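Local coordinates for 4-amino-4-deoxy-L-arabinose transferase or related glycosyltransferases of PMT family (Cupriavidus metallidurans, PDB 5EZM), which probably transfers 4-amino-4-deoxy-L-arabinose from a polyprenyl phosphate carrier to lipid A, as a zinc-binding membrane glycosyltransferase of the GT-C fold, at residues Glu59-Glu64 against Ile78-Leu83; Glu68-Gly73 against Gly99-Gly104; Phe103-Trp108 against Tyr496-Leu501. All blocks are in the same frame, centred on the assembly; numbering follows the deposited sequence.

Contact 1 (Glu59-Glu64 against Ile78-Leu83); sequences EGRYAE and IRYNAL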
loop_
_atom_site.group_PDB
_atom_site.type_symbol
_atom_site.label_atom_id
_atom_site.label_comp_id
_atom_site.label_asym_id
_atom_site.label_seq_id
_atom_site.Cartn_x
_atom_site.Cartn_y
_atom_site.Cartn_z
ATOM N N GLU A 59 -5.005 -3.721 5.238
ATOM C CA GLU A 59 -4.769 -5.071 4.729
ATOM C C GLU A 59 -5.990 -5.958 4.931
ATOM O O GLU A 59 -6.435 -6.653 4.005
ATOM C CB GLU A 59 -3.552 -5.692 5.414
ATOM C CG GLU A 59 -2.235 -5.034 5.083
ATOM C CD GLU A 59 -1.064 -5.947 5.364
ATOM O OE1 GLU A 59 -0.959 -6.447 6.505
ATOM O OE2 GLU A 59 -0.259 -6.180 4.436
ATOM N N GLY A 60 -6.543 -5.943 6.144
ATOM C CA GLY A 60 -7.730 -6.734 6.413
ATOM C C GLY A 60 -8.933 -6.275 5.611
ATOM O O GLY A 60 -9.672 -7.096 5.069
ATOM N N ARG A 61 -9.138 -4.955 5.518
ATOM C CA ARG A 61 -10.305 -4.433 4.812
ATOM C C ARG A 61 -10.302 -4.850 3.347
ATOM O O ARG A 61 -11.307 -5.351 2.829
ATOM C CB ARG A 61 -10.369 -2.908 4.923
ATOM C CG ARG A 61 -11.307 -2.279 3.894
ATOM C CD ARG A 61 -11.507 -0.783 4.096
ATOM N NE ARG A 61 -10.245 -0.078 4.290
ATOM C CZ ARG A 61 -9.985 0.704 5.331
ATOM N NH1 ARG A 61 -10.906 0.898 6.264
ATOM N NH2 ARG A 61 -8.806 1.302 5.433
ATOM N N TYR A 62 -9.181 -4.644 2.656
ATOM C CA TYR A 62 -9.155 -4.971 1.237
ATOM C C TYR A 62 -9.103 -6.477 1.010
ATOM O O TYR A 62 -9.697 -6.978 0.044
ATOM C CB TYR A 62 -7.986 -4.253 0.564
ATOM C CG TYR A 62 -8.108 -2.753 0.699
ATOM C CD1 TYR A 62 -9.293 -2.106 0.368
ATOM C CD2 TYR A 62 -7.063 -1.989 1.199
ATOM C CE1 TYR A 62 -9.426 -0.740 0.505
ATOM C CE2 TYR A 62 -7.187 -0.615 1.342
ATOM C CZ TYR A 62 -8.371 0.003 0.993
ATOM O OH TYR A 62 -8.502 1.366 1.130
ATOM N N ALA A 63 -8.433 -7.219 1.899
ATOM C CA ALA A 63 -8.432 -8.673 1.766
ATOM C C ALA A 63 -9.837 -9.237 1.928
ATOM O O ALA A 63 -10.222 -10.180 1.224
ATOM C CB ALA A 63 -7.483 -9.298 2.785
ATOM N N GLU A 64 -10.626 -8.656 2.837
ATOM C CA GLU A 64 -11.970 -9.159 3.099
ATOM C C GLU A 64 -12.956 -8.720 2.026
ATOM O O GLU A 64 -13.785 -9.522 1.586
ATOM C CB GLU A 64 -12.456 -8.701 4.474
ATOM C CG GLU A 64 -13.941 -8.961 4.720
ATOM C CD GLU A 64 -14.311 -10.441 4.687
ATOM O OE1 GLU A 64 -13.410 -11.298 4.796
ATOM O OE2 GLU A 64 -15.512 -10.750 4.560
ATOM N N ILE A 78 -19.310 -3.230 -4.873
ATOM C CA ILE A 78 -18.344 -3.545 -3.827
ATOM C C ILE A 78 -19.054 -3.629 -2.481
ATOM O O ILE A 78 -19.903 -2.791 -2.149
ATOM C CB ILE A 78 -17.226 -2.488 -3.802
ATOM C CG1 ILE A 78 -16.504 -2.440 -5.146
ATOM C CG2 ILE A 78 -16.238 -2.770 -2.685
ATOM C CD1 ILE A 78 -15.516 -1.296 -5.257
ATOM N N ARG A 79 -18.712 -4.650 -1.698
ATOM C CA ARG A 79 -19.311 -4.847 -0.386
ATOM C C ARG A 79 -18.242 -5.166 0.648
ATOM O O ARG A 79 -17.260 -5.857 0.356
ATOM C CB ARG A 79 -20.363 -5.960 -0.416
ATOM C CG ARG A 79 -21.631 -5.565 -1.147
ATOM C CD ARG A 79 -22.747 -6.573 -0.938
ATOM N NE ARG A 79 -23.947 -6.187 -1.672
ATOM C CZ ARG A 79 -24.929 -5.454 -1.160
ATOM N NH1 ARG A 79 -24.860 -5.034 0.097
ATOM N NH2 ARG A 79 -25.983 -5.141 -1.902
ATOM N N TYR A 80 -18.439 -4.647 1.857
ATOM C CA TYR A 80 -17.549 -4.885 2.989
ATOM C C TYR A 80 -18.419 -5.352 4.148
ATOM O O TYR A 80 -19.239 -4.582 4.664
ATOM C CB TYR A 80 -16.764 -3.620 3.352
ATOM C CG TYR A 80 -15.669 -3.819 4.383
ATOM C CD1 TYR A 80 -15.001 -5.030 4.497
ATOM C CD2 TYR A 80 -15.312 -2.793 5.248
ATOM C CE1 TYR A 80 -13.996 -5.212 5.439
ATOM C CE2 TYR A 80 -14.314 -2.966 6.198
ATOM C CZ TYR A 80 -13.658 -4.179 6.290
ATOM O OH TYR A 80 -12.664 -4.357 7.231
ATOM N N ASN A 81 -18.246 -6.615 4.542
ATOM C CA ASN A 81 -19.101 -7.260 5.536
ATOM C C ASN A 81 -20.567 -7.192 5.107
ATOM O O ASN A 81 -21.446 -6.769 5.863
ATOM C CB ASN A 81 -18.883 -6.653 6.922
ATOM C CG ASN A 81 -17.464 -6.865 7.422
ATOM O OD1 ASN A 81 -17.140 -7.915 7.977
ATOM N ND2 ASN A 81 -16.605 -5.870 7.215
ATOM N N ALA A 82 -20.811 -7.599 3.860
ATOM C CA ALA A 82 -22.141 -7.719 3.276
ATOM C C ALA A 82 -22.781 -6.356 3.043
ATOM O O ALA A 82 -23.907 -6.277 2.544
ATOM C CB ALA A 82 -23.046 -8.593 4.151
ATOM N N LEU A 83 -22.074 -5.279 3.370
ATOM C CA LEU A 83 -22.610 -3.932 3.245
ATOM C C LEU A 83 -21.906 -3.171 2.131
ATOM O O LEU A 83 -20.701 -3.329 1.914
ATOM C CB LEU A 83 -22.472 -3.158 4.557
ATOM C CG LEU A 83 -23.183 -3.756 5.765
ATOM C CD1 LEU A 83 -22.848 -2.937 6.995
ATOM C CD2 LEU A 83 -24.683 -3.802 5.526
#
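The helical turn carrying Arg-61 and Glu-64 lies against a tight beta hairpin whose first strand delivers Tyr-80, and the backbones come closest where the CA atoms of Glu-64 and Tyr-80 are 7.0 Å apart. The hairpin reverses through a type I' turn from Tyr-80 to Leu-83, with Asn-81 and Ala-82 at positive phi; asparagine is among the residues that tolerate this well. No hydrogen bond crosses between the segments, so side chains make the join. Tyr-80 sends its ring across the helix surface because chi1 (-172°) places CG opposite its own nitrogen, and its OH comes to 3.4 Å from CA of Arg-61. Over one face of the ring lies the aliphatic part of Arg-61, whose CG is 4.0 Å from the centroid of the Tyr-80 ring and 20° off the normal, a CH-pi contact. The amide nitrogen ND2 of Asn-81 stands above the opposite face, toward the rim. Glu-64 closes the edge with its methylene groups, CG being 3.8 Å from CE1 of Tyr-80. Long side chains suit both helix positions, since methylenes cover the buried ring while the charges find other mates: Glu-64, its chain bent at chi2 (62°), pairs with Arg-67, Arg-61 bridges Asp-58 and Glu-509, and the phenol is hydrogen-bonded to His-491. The side chains of the zinc ligands His-270 and Glu-87 lie about 6 and 7 Å from that of Arg-61, so this buried contact borders the metal site. Further along helix 58-72, Ile-65 packs on both Ile-78 and Tyr-80, and Glu-68 accepts the backbone N-H groups of Asn-81 and Ala-82, while helix 493-497 adds Phe-495 against Ala-63 and Glu-64.

Contact 2 (Glu68-Gly73 against Gly99-Gly104); sequences EMFASG and GYELFG. With MPG ([(Z)-octadec-9-enyl] (2R)-2,3-bis(oxidanyl)propanoate), chain B.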
loop_
_atom_site.group_PDB
_atom_site.type_symbol
_atom_site.label_atom_id
_atom_site.label_comp_id
_atom_site.label_asym_id
_atom_site.label_seq_id
_atom_site.Cartn_x
_atom_site.Cartn_y
_atom_site.Cartn_z
ATOM N N GLU A 68 -15.116 -11.278 -0.246
ATOM C CA GLU A 68 -16.559 -11.279 -0.460
ATOM C C GLU A 68 -16.896 -11.181 -1.938
ATOM O O GLU A 68 -17.825 -11.844 -2.415
ATOM C CB GLU A 68 -17.207 -10.138 0.323
ATOM C CG GLU A 68 -17.197 -10.362 1.827
ATOM C CD GLU A 68 -17.739 -9.182 2.600
ATOM O OE1 GLU A 68 -18.750 -8.588 2.164
ATOM O OE2 GLU A 68 -17.147 -8.842 3.645
ATOM N N MET A 69 -16.154 -10.356 -2.681
ATOM C CA MET A 69 -16.339 -10.309 -4.126
ATOM C C MET A 69 -16.064 -11.673 -4.747
ATOM O O MET A 69 -16.813 -12.135 -5.617
ATOM C CB MET A 69 -15.427 -9.240 -4.727
ATOM C CG MET A 69 -15.591 -9.027 -6.217
ATOM S SD MET A 69 -14.540 -7.690 -6.819
ATOM C CE MET A 69 -15.173 -6.285 -5.909
ATOM N N PHE A 70 -15.008 -12.341 -4.278
ATOM C CA PHE A 70 -14.644 -13.664 -4.773
ATOM C C PHE A 70 -15.744 -14.683 -4.504
ATOM O O PHE A 70 -16.046 -15.525 -5.358
ATOM C CB PHE A 70 -13.329 -14.087 -4.117
ATOM C CG PHE A 70 -12.908 -15.498 -4.404
ATOM C CD1 PHE A 70 -12.745 -15.943 -5.703
ATOM C CD2 PHE A 70 -12.623 -16.365 -3.363
ATOM C CE1 PHE A 70 -12.333 -17.239 -5.961
ATOM C CE2 PHE A 70 -12.211 -17.658 -3.613
ATOM C CZ PHE A 70 -12.065 -18.096 -4.915
ATOM N N ALA A 71 -16.363 -14.617 -3.326
ATOM C CA ALA A 71 -17.400 -15.571 -2.963
ATOM C C ALA A 71 -18.742 -15.254 -3.601
ATOM O O ALA A 71 -19.578 -16.155 -3.727
ATOM C CB ALA A 71 -17.560 -15.625 -1.443
ATOM N N SER A 72 -18.974 -14.005 -4.002
ATOM C CA SER A 72 -20.260 -13.617 -4.568
ATOM C C SER A 72 -20.259 -13.557 -6.085
ATOM O O SER A 72 -21.298 -13.809 -6.701
ATOM C CB SER A 72 -20.694 -12.253 -4.024
ATOM O OG SER A 72 -19.891 -11.217 -4.558
ATOM N N GLY A 73 -19.126 -13.230 -6.703
ATOM C CA GLY A 73 -19.068 -13.036 -8.136
ATOM C C GLY A 73 -19.495 -11.666 -8.611
ATOM O O GLY A 73 -19.353 -11.370 -9.805
ATOM N N GLY A 99 -6.218 -13.182 -8.117
ATOM C CA GLY A 99 -5.253 -13.909 -7.307
ATOM C C GLY A 99 -5.897 -14.999 -6.470
ATOM O O GLY A 99 -5.367 -16.108 -6.363
ATOM N N TYR A 100 -7.055 -14.699 -5.872
ATOM C CA TYR A 100 -7.777 -15.699 -5.088
ATOM C C TYR A 100 -8.200 -16.877 -5.956
ATOM O O TYR A 100 -8.108 -18.037 -5.536
ATOM C CB TYR A 100 -9.007 -15.067 -4.432
ATOM C CG TYR A 100 -8.726 -14.166 -3.252
ATOM C CD1 TYR A 100 -7.509 -14.211 -2.584
ATOM C CD2 TYR A 100 -9.691 -13.276 -2.797
ATOM C CE1 TYR A 100 -7.260 -13.388 -1.497
ATOM C CE2 TYR A 100 -9.455 -12.453 -1.714
ATOM C CZ TYR A 100 -8.238 -12.510 -1.065
ATOM O OH TYR A 100 -8.004 -11.684 0.015
ATOM N N GLU A 101 -8.685 -16.594 -7.169
ATOM C CA GLU A 101 -9.087 -17.660 -8.076
ATOM C C GLU A 101 -7.905 -18.534 -8.474
ATOM O O GLU A 101 -8.070 -19.741 -8.671
ATOM C CB GLU A 101 -9.752 -17.064 -9.320
ATOM C CG GLU A 101 -10.153 -18.090 -10.367
ATOM C CD GLU A 101 -11.229 -19.038 -9.875
ATOM O OE1 GLU A 101 -12.067 -18.615 -9.051
ATOM O OE2 GLU A 101 -11.238 -20.208 -10.312
ATOM N N LEU A 102 -6.709 -17.957 -8.588
ATOM C CA LEU A 102 -5.566 -18.778 -8.978
ATOM C C LEU A 102 -4.981 -19.551 -7.799
ATOM O O LEU A 102 -4.659 -20.737 -7.934
ATOM C CB LEU A 102 -4.488 -17.913 -9.633
ATOM C CG LEU A 102 -4.861 -17.328 -10.998
ATOM C CD1 LEU A 102 -3.649 -16.715 -11.673
ATOM C CD2 LEU A 102 -5.498 -18.393 -11.880
ATOM N N PHE A 103 -4.841 -18.909 -6.637
ATOM C CA PHE A 103 -4.071 -19.481 -5.540
ATOM C C PHE A 103 -4.840 -19.571 -4.225
ATOM O O PHE A 103 -4.222 -19.818 -3.181
ATOM C CB PHE A 103 -2.788 -18.673 -5.327
ATOM C CG PHE A 103 -2.094 -18.288 -6.600
ATOM C CD1 PHE A 103 -1.445 -19.241 -7.368
ATOM C CD2 PHE A 103 -2.084 -16.972 -7.029
ATOM C CE1 PHE A 103 -0.801 -18.889 -8.543
ATOM C CE2 PHE A 103 -1.444 -16.612 -8.206
ATOM C CZ PHE A 103 -0.802 -17.572 -8.963
ATOM N N GLY A 104 -6.156 -19.376 -4.237
ATOM C CA GLY A 104 -6.945 -19.497 -3.024
ATOM C C GLY A 104 -6.686 -18.362 -2.044
ATOM O O GLY A 104 -5.841 -17.491 -2.249
HETATM C C2 MPG B . -10.476 -13.375 -14.417
HETATM C C3 MPG B . -11.858 -13.748 -13.894
HETATM C C4 MPG B . -11.778 -14.486 -12.566
HETATM C C5 MPG B . -13.028 -15.335 -12.280
HETATM C C6 MPG B . -13.196 -15.636 -10.781
HETATM C C7 MPG B . -14.471 -16.448 -10.489
HETATM C C8 MPG B . -15.116 -16.057 -9.137
HETATM C C9 MPG B . -16.437 -16.818 -8.865
HETATM C C1 MPG B . -10.535 -12.491 -15.665
#
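Packing of Phe-70 against Tyr-100 and Glu-101 joins the C-terminal turns of helices 58-72 and 91-103, beside a bound lipid chain; in the chain both lie between helices 31-47 and 112-133, which are predicted to span the membrane. Tyr-100 CB sits almost squarely over the Phe-70 ring, 3.9 Å from its centroid and 9° off the normal, a CH-pi contact. The two rings meet obliquely, their planes at 56°, and Phe-70 CB comes to the edge of the Tyr-100 ring, 4.0 Å from CD2. At the edge of the Phe-70 ring, in its plane, Glu-101 OE1 lies 3.4 Å from CE1, where the slightly positive ring hydrogens suit a carboxylate oxygen. Glu-101 gets there by bending at chi2 (65°), and this leaves its methylenes along the lipid, with CG 3.9 Å from MPG C6. Replacing Phe-70 by an alanine would probably open a gap over Tyr-100 CB and leave the Glu-101 carboxylate without its aromatic edge. Gly-73 and Gly-104, each the first residue to leave helical angles, take positive phi, which glycine does readily. Farther round, Met-69 packs on Met-93, Trp-94 and Val-97 of helix 91-103, the Tyr-100 hydroxyl is hydrogen-bonded to the carbonyl of Ala-63 on helix 58-72, and the Tyr-100 ring rests against Gln-109 and Ala-110 of helix 107-110.

Contact 3 (Phe103-Trp108 against Tyr496-Leu501); sequences FGLGEW and YLRHPL. With MPG ([(Z)-octadec-9-enyl] (2R)-2,3-bis(oxidanyl)propanoate), chain C.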
loop_
_atom_site.group_PDB
_atom_site.type_symbol
_atom_site.label_atom_id
_atom_site.label_comp_id
_atom_site.label_asym_id
_atom_site.label_seq_id
_atom_site.Cartn_x
_atom_site.Cartn_y
_atom_site.Cartn_z
ATOM N N PHE A 103 -4.841 -18.909 -6.637
ATOM C CA PHE A 103 -4.071 -19.481 -5.540
ATOM C C PHE A 103 -4.840 -19.571 -4.225
ATOM O O PHE A 103 -4.222 -19.818 -3.181
ATOM C CB PHE A 103 -2.788 -18.673 -5.327
ATOM C CG PHE A 103 -2.094 -18.288 -6.600
ATOM C CD1 PHE A 103 -1.445 -19.241 -7.368
ATOM C CD2 PHE A 103 -2.084 -16.972 -7.029
ATOM C CE1 PHE A 103 -0.801 -18.889 -8.543
ATOM C CE2 PHE A 103 -1.444 -16.612 -8.206
ATOM C CZ PHE A 103 -0.802 -17.572 -8.963
ATOM N N GLY A 104 -6.156 -19.376 -4.237
ATOM C CA GLY A 104 -6.945 -19.497 -3.024
ATOM C C GLY A 104 -6.686 -18.362 -2.044
ATOM O O GLY A 104 -5.841 -17.491 -2.249
ATOM N N LEU A 105 -7.444 -18.387 -0.950
ATOM C CA LEU A 105 -7.345 -17.348 0.062
ATOM C C LEU A 105 -6.081 -17.519 0.892
ATOM O O LEU A 105 -5.604 -18.635 1.115
ATOM C CB LEU A 105 -8.565 -17.369 0.980
ATOM C CG LEU A 105 -9.910 -17.103 0.312
ATOM C CD1 LEU A 105 -11.041 -17.295 1.312
ATOM C CD2 LEU A 105 -9.930 -15.702 -0.260
ATOM N N GLY A 106 -5.547 -16.399 1.356
ATOM C CA GLY A 106 -4.352 -16.424 2.174
ATOM C C GLY A 106 -3.749 -15.044 2.279
ATOM O O GLY A 106 -4.166 -14.096 1.603
ATOM N N GLU A 107 -2.744 -14.947 3.151
ATOM C CA GLU A 107 -2.078 -13.671 3.381
ATOM C C GLU A 107 -1.349 -13.193 2.130
ATOM O O GLU A 107 -1.564 -12.066 1.671
ATOM C CB GLU A 107 -1.109 -13.788 4.558
ATOM C CG GLU A 107 -1.770 -13.727 5.928
ATOM C CD GLU A 107 -2.347 -15.058 6.383
ATOM O OE1 GLU A 107 -2.620 -15.929 5.529
ATOM O OE2 GLU A 107 -2.527 -15.235 7.608
ATOM N N TRP A 108 -0.482 -14.036 1.559
ATOM C CA TRP A 108 0.324 -13.578 0.432
ATOM C C TRP A 108 -0.524 -13.332 -0.807
ATOM O O TRP A 108 -0.202 -12.445 -1.605
ATOM C CB TRP A 108 1.453 -14.566 0.126
ATOM C CG TRP A 108 1.043 -15.883 -0.485
ATOM C CD1 TRP A 108 0.867 -17.070 0.167
ATOM C CD2 TRP A 108 0.800 -16.152 -1.874
ATOM N NE1 TRP A 108 0.518 -18.056 -0.726
ATOM C CE2 TRP A 108 0.470 -17.518 -1.984
ATOM C CE3 TRP A 108 0.827 -15.370 -3.034
ATOM C CZ2 TRP A 108 0.165 -18.117 -3.205
ATOM C CZ3 TRP A 108 0.524 -15.971 -4.248
ATOM C CH2 TRP A 108 0.199 -17.329 -4.322
ATOM N N TYR A 496 -10.301 -13.930 8.680
ATOM C CA TYR A 496 -9.774 -15.209 9.145
ATOM C C TYR A 496 -10.887 -16.196 9.467
ATOM O O TYR A 496 -10.672 -17.411 9.392
ATOM C CB TYR A 496 -8.866 -15.000 10.354
ATOM C CG TYR A 496 -7.509 -14.476 9.966
ATOM C CD1 TYR A 496 -6.560 -15.316 9.403
ATOM C CD2 TYR A 496 -7.178 -13.137 10.147
ATOM C CE1 TYR A 496 -5.316 -14.844 9.034
ATOM C CE2 TYR A 496 -5.931 -12.654 9.781
ATOM C CZ TYR A 496 -5.008 -13.515 9.224
ATOM O OH TYR A 496 -3.770 -13.050 8.857
ATOM N N LEU A 497 -12.078 -15.705 9.812
ATOM C CA LEU A 497 -13.206 -16.595 10.046
ATOM C C LEU A 497 -13.932 -16.986 8.766
ATOM O O LEU A 497 -14.768 -17.897 8.808
ATOM C CB LEU A 497 -14.198 -15.944 11.014
ATOM C CG LEU A 497 -13.719 -15.841 12.460
ATOM C CD1 LEU A 497 -14.697 -15.030 13.284
ATOM C CD2 LEU A 497 -13.529 -17.225 13.054
ATOM N N ARG A 498 -13.625 -16.338 7.641
ATOM C CA ARG A 498 -14.391 -16.486 6.406
ATOM C C ARG A 498 -15.875 -16.252 6.680
ATOM O O ARG A 498 -16.745 -17.018 6.258
ATOM C CB ARG A 498 -14.157 -17.858 5.765
ATOM C CG ARG A 498 -12.713 -18.351 5.780
ATOM C CD ARG A 498 -11.844 -17.579 4.809
ATOM N NE ARG A 498 -10.592 -18.271 4.502
ATOM C CZ ARG A 498 -9.410 -17.967 5.034
ATOM N NH1 ARG A 498 -9.307 -16.976 5.911
ATOM N NH2 ARG A 498 -8.326 -18.651 4.684
ATOM N N HIS A 499 -16.160 -15.178 7.417
ATOM C CA HIS A 499 -17.503 -14.922 7.925
ATOM C C HIS A 499 -17.712 -13.429 8.164
ATOM O O HIS A 499 -16.970 -12.817 8.943
ATOM C CB HIS A 499 -17.728 -15.712 9.213
ATOM C CG HIS A 499 -19.155 -15.760 9.657
ATOM N ND1 HIS A 499 -19.821 -14.654 10.138
ATOM C CD2 HIS A 499 -20.040 -16.785 9.709
ATOM C CE1 HIS A 499 -21.057 -14.993 10.459
ATOM N NE2 HIS A 499 -21.215 -16.281 10.210
ATOM N N PRO A 500 -18.703 -12.813 7.527
ATOM C CA PRO A 500 -18.885 -11.365 7.657
ATOM C C PRO A 500 -19.488 -10.980 8.998
ATOM O O PRO A 500 -20.180 -11.761 9.654
ATOM C CB PRO A 500 -19.851 -11.019 6.515
ATOM C CG PRO A 500 -19.911 -12.244 5.651
ATOM C CD PRO A 500 -19.642 -13.395 6.560
ATOM N N LEU A 501 -19.218 -9.738 9.389
ATOM C CA LEU A 501 -19.820 -9.165 10.584
ATOM C C LEU A 501 -21.196 -8.600 10.268
ATOM O O LEU A 501 -21.417 -8.028 9.196
ATOM C CB LEU A 501 -18.939 -8.050 11.151
ATOM C CG LEU A 501 -17.611 -8.398 11.817
ATOM C CD1 LEU A 501 -16.903 -7.123 12.228
ATOM C CD2 LEU A 501 -17.845 -9.291 13.022
HETATM C C2 MPG C . 5.663 -18.488 1.353
HETATM C C3 MPG C . 4.937 -18.648 0.023
HETATM C C4 MPG C . 5.223 -17.511 -0.945
HETATM C C5 MPG C . 4.345 -17.613 -2.202
HETATM C C6 MPG C . 4.885 -16.803 -3.392
HETATM C C7 MPG C . 4.034 -17.016 -4.660
HETATM C C8 MPG C . 4.542 -16.198 -5.870
HETATM C C9 MPG C . 3.493 -16.108 -7.004
HETATM C C10 MPG C . 3.884 -15.068 -8.090
HETATM C C11 MPG C . 2.718 -14.743 -9.049
HETATM C C12 MPG C . 3.159 -13.842 -10.254
HETATM C C1 MPG C . 5.271 -19.566 2.368
#
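Tyr-496 and Glu-107 are joined by a hydrogen bond, and a little away from them Leu-105 lies against Arg-498; these two pairs make the whole contact. The Tyr-496 hydroxyl donates to OE2 of Glu-107 over 2.8 Å, arriving from above the carboxylate plane, 41° out of it. Seen from the tyrosine, the acceptor lies at the edge of the ring, in its plane, while the ring and carboxylate planes stand 61° apart. Glu-107 sets CG beside its backbone N and then folds back at chi2 (83°), which swings the carboxylate toward the tyrosine instead of straight out from the helix start. The same hydroxyl accepts the backbone N-H of Leu-54, so it is used in both directions. In the second pair the side chains slide past each other in opposite directions: Leu-105 CD1 lies alongside the arginine, 3.6 Å from Arg-498 CD, and Leu-105 CB comes over one face of the guanidinium, 3.9 Å from NH2. Arg-498 bends at chi2, and its polar end belongs to Phe-495, through a hydrogen bond to the carbonyl and a cation-pi contact with the ring. Its positive phi closes helix 493-497 in a Schellman motif. Gly-106, in an extended conformation that suits glycine, is the N-cap of helix 107-110. Next to Glu-107, Trp-108 has CG between the backbone N and the carbonyl carbon and lays one indole face on a lipid chain, C7 of MPG being 3.7 Å from CZ3. No salt bridge links the segments, since Glu-107 OE1 stays 6.4 Å from Arg-498 NH2. One phenol-carboxylate bond and an aliphatic-guanidinium contact thus help to join the C-terminal region to the connection between helices 91-103 and 107-110, with opposite charges near enough perhaps to add a weak attraction.

From the N terminus the chain runs along helix 58-72, which supplies a segment first to contact 1 and then to contact 2. Contact 1 closes soonest, when the hairpin folds back after a 13-residue loop; by then contact 2 has already opened, so the two cross, and contact 2 closes on helix 91-103. Contact 3 starts on that same stretch, sharing Phe-103 and Gly-104, and closes only 387 residues later in the C-terminal domain. The joins are direct: Glu-68 connects contacts 1 and 2, Asn-81 OD1 reaches Leu-501 N, and Leu-105 packs on Tyr-100. Together they tie helix 58-72, the hairpin, helices 91-103 and 107-110 and the C-terminal region to one another.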